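Epsin 1 (Danio rerio, PDB 5LP0) probably binds membranes rich in phosphatidylinositol 4,5-bisphosphate, modifies their curvature and promotes formation of clathrin-coated invaginations during receptor-mediated endocytosis. Local coordinates at residues Ser26-Ile31 and Ala65-Glu70. Numbering follows the deposited sequence.
Sequences SLMSEI and AMTLME
M28 and I31 of one helix meet L68 of another inside the all-helical ENTH domain, and the contact is an apolar helix-helix packing with no hydrogen bond across it. The short segments 26-31 and 65-70 belong to helices 25-34 and 59-75; the axes of the two segments come within 10.7 Å and cross at -56°, an open angle that concentrates the touching near one point, where M28 CA and L68 CA are 6.7 Å apart. The apolar contacts centre on the leucine. Its CG is anti to the backbone N (chi1 174°), which carries the end of the side chain closer to helix 25-34 than the direction of its CB would suggest, and one of its two methyls, CD1, reaches both partners. M28 runs alongside L68 in the opposite sense, its CG lying 3.7 Å from L68 CD1. I31 instead crosses the leucine nearly at right angles and touches with the end of its longer branch, CD1, 4.0 Å from the same L68 methyl. All three side chains are buried, and I31 continues the apolar packing onto I44 of helix 38-51, while M28 also rests on P23.

The two glutamates pair outside the contact: E30 forms a salt bridge with K11 of helix 8-15, and E70 another with K74. R51, which probably binds phosphatidylinositol 4,5-bisphosphate, as its counterpart does in a close relative, has its side chain about 7 Å from that of L68, placing this packing near the probable lipid site.

The sulfur makes the remaining contacts. The extended chi2 of M28 (-166°) carries SD outward to the backbone of helix 59-75, 4.0 Å from L68 CA, with the methyl T67 CG2 a looser 4.3 Å from that sulfur.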
loop_
_atom_site.group_PDB
_atom_site.type_symbol
_atom_site.label_atom_id
_atom_site.label_comp_id
_atom_site.label_asym_id
_atom_site.label_seq_id
_atom_site.Cartn_x
_atom_site.Cartn_y
_atom_site.Cartn_z
ATOM N N SER A 26 -7.455 4.213 10.875
ATOM C CA SER A 26 -7.014 5.497 11.418
ATOM C C SER A 26 -5.523 5.718 11.129
ATOM O O SER A 26 -5.085 6.836 10.832
ATOM C CB SER A 26 -7.292 5.586 12.919
ATOM O OG SER A 26 -6.574 4.600 13.637
ATOM N N LEU A 27 -4.748 4.640 11.188
ATOM C CA LEU A 27 -3.325 4.739 10.896
ATOM C C LEU A 27 -3.174 5.057 9.421
ATOM O O LEU A 27 -2.376 5.925 9.030
ATOM C CB LEU A 27 -2.605 3.443 11.251
ATOM C CG LEU A 27 -1.103 3.388 10.958
ATOM C CD1 LEU A 27 -0.367 4.573 11.551
ATOM C CD2 LEU A 27 -0.507 2.076 11.490
ATOM N N MET A 28 -3.964 4.382 8.591
ATOM C CA MET A 28 -3.873 4.614 7.166
ATOM C C MET A 28 -4.243 6.071 6.883
ATOM O O MET A 28 -3.630 6.703 6.039
ATOM C CB MET A 28 -4.718 3.628 6.336
ATOM C CG MET A 28 -4.115 2.168 6.239
ATOM S SD MET A 28 -4.867 1.110 4.962
ATOM C CE MET A 28 -6.497 0.951 5.660
ATOM N N SER A 29 -5.220 6.624 7.603
ATOM C CA SER A 29 -5.596 8.014 7.385
ATOM C C SER A 29 -4.452 8.959 7.742
ATOM O O SER A 29 -4.211 9.931 7.046
ATOM C CB SER A 29 -6.844 8.363 8.190
ATOM O OG SER A 29 -7.227 9.707 7.955
ATOM N N GLU A 30 -3.756 8.675 8.834
ATOM C CA GLU A 30 -2.588 9.466 9.202
ATOM C C GLU A 30 -1.524 9.466 8.086
ATOM O O GLU A 30 -0.961 10.503 7.740
ATOM C CB GLU A 30 -1.981 8.958 10.510
ATOM C CG GLU A 30 -2.874 9.144 11.718
ATOM C CD GLU A 30 -2.397 8.367 12.937
ATOM O OE1 GLU A 30 -1.187 8.076 13.032
ATOM O OE2 GLU A 30 -3.240 8.042 13.801
ATOM N N ILE A 31 -1.245 8.283 7.544
ATOM C CA ILE A 31 -0.263 8.136 6.473
ATOM C C ILE A 31 -0.743 8.923 5.234
ATOM O O ILE A 31 0.045 9.627 4.603
ATOM C CB ILE A 31 0.020 6.655 6.159
ATOM C CG1 ILE A 31 0.585 5.947 7.410
ATOM C CG2 ILE A 31 1.010 6.530 5.010
ATOM C CD1 ILE A 31 0.607 4.443 7.308
ATOM N N ALA A 65 0.912 -4.077 2.320
ATOM C CA ALA A 65 1.439 -2.921 1.591
ATOM C C ALA A 65 0.551 -2.602 0.407
ATOM O O ALA A 65 0.386 -1.418 0.075
ATOM C CB ALA A 65 2.883 -3.150 1.148
ATOM N N MET A 66 -0.100 -3.603 -0.192
ATOM C CA MET A 66 -0.975 -3.304 -1.335
ATOM C C MET A 66 -2.269 -2.683 -0.804
ATOM O O MET A 66 -2.807 -1.754 -1.416
ATOM C CB MET A 66 -1.307 -4.538 -2.176
ATOM C CG MET A 66 -0.197 -4.939 -3.125
ATOM S SD MET A 66 -0.712 -6.190 -4.314
ATOM C CE MET A 66 -0.747 -7.576 -3.184
ATOM N N THR A 67 -2.761 -3.149 0.342
ATOM C CA THR A 67 -3.929 -2.529 0.962
ATOM C C THR A 67 -3.626 -1.075 1.298
ATOM O O THR A 67 -4.412 -0.182 0.998
ATOM C CB THR A 67 -4.329 -3.284 2.192
ATOM O OG1 THR A 67 -4.682 -4.613 1.789
ATOM C CG2 THR A 67 -5.525 -2.617 2.874
ATOM N N LEU A 68 -2.451 -0.825 1.866
ATOM C CA LEU A 68 -2.059 0.539 2.182
ATOM C C LEU A 68 -1.892 1.363 0.902
ATOM O O LEU A 68 -2.397 2.490 0.814
ATOM C CB LEU A 68 -0.787 0.541 3.016
ATOM C CG LEU A 68 -0.221 1.934 3.281
ATOM C CD1 LEU A 68 -1.207 2.768 4.100
ATOM C CD2 LEU A 68 1.104 1.835 4.002
ATOM N N MET A 69 -1.205 0.836 -0.098
ATOM C CA MET A 69 -0.998 1.587 -1.319
ATOM C C MET A 69 -2.339 1.931 -1.954
ATOM O O MET A 69 -2.531 3.072 -2.391
ATOM C CB MET A 69 -0.111 0.836 -2.310
ATOM C CG MET A 69 0.366 1.747 -3.445
ATOM S SD MET A 69 1.523 3.054 -2.882
ATOM C CE MET A 69 3.088 2.304 -3.307
ATOM N N GLU A 70 -3.279 0.995 -1.997
ATOM C CA GLU A 70 -4.591 1.288 -2.537
ATOM C C GLU A 70 -5.253 2.444 -1.785
ATOM O O GLU A 70 -5.809 3.379 -2.386
ATOM C CB GLU A 70 -5.471 0.053 -2.459
ATOM C CG GLU A 70 -6.878 0.308 -2.981
ATOM C CD GLU A 70 -7.745 -0.920 -2.927
ATOM O OE1 GLU A 70 -7.394 -1.894 -2.223
ATOM O OE2 GLU A 70 -8.788 -0.919 -3.607
#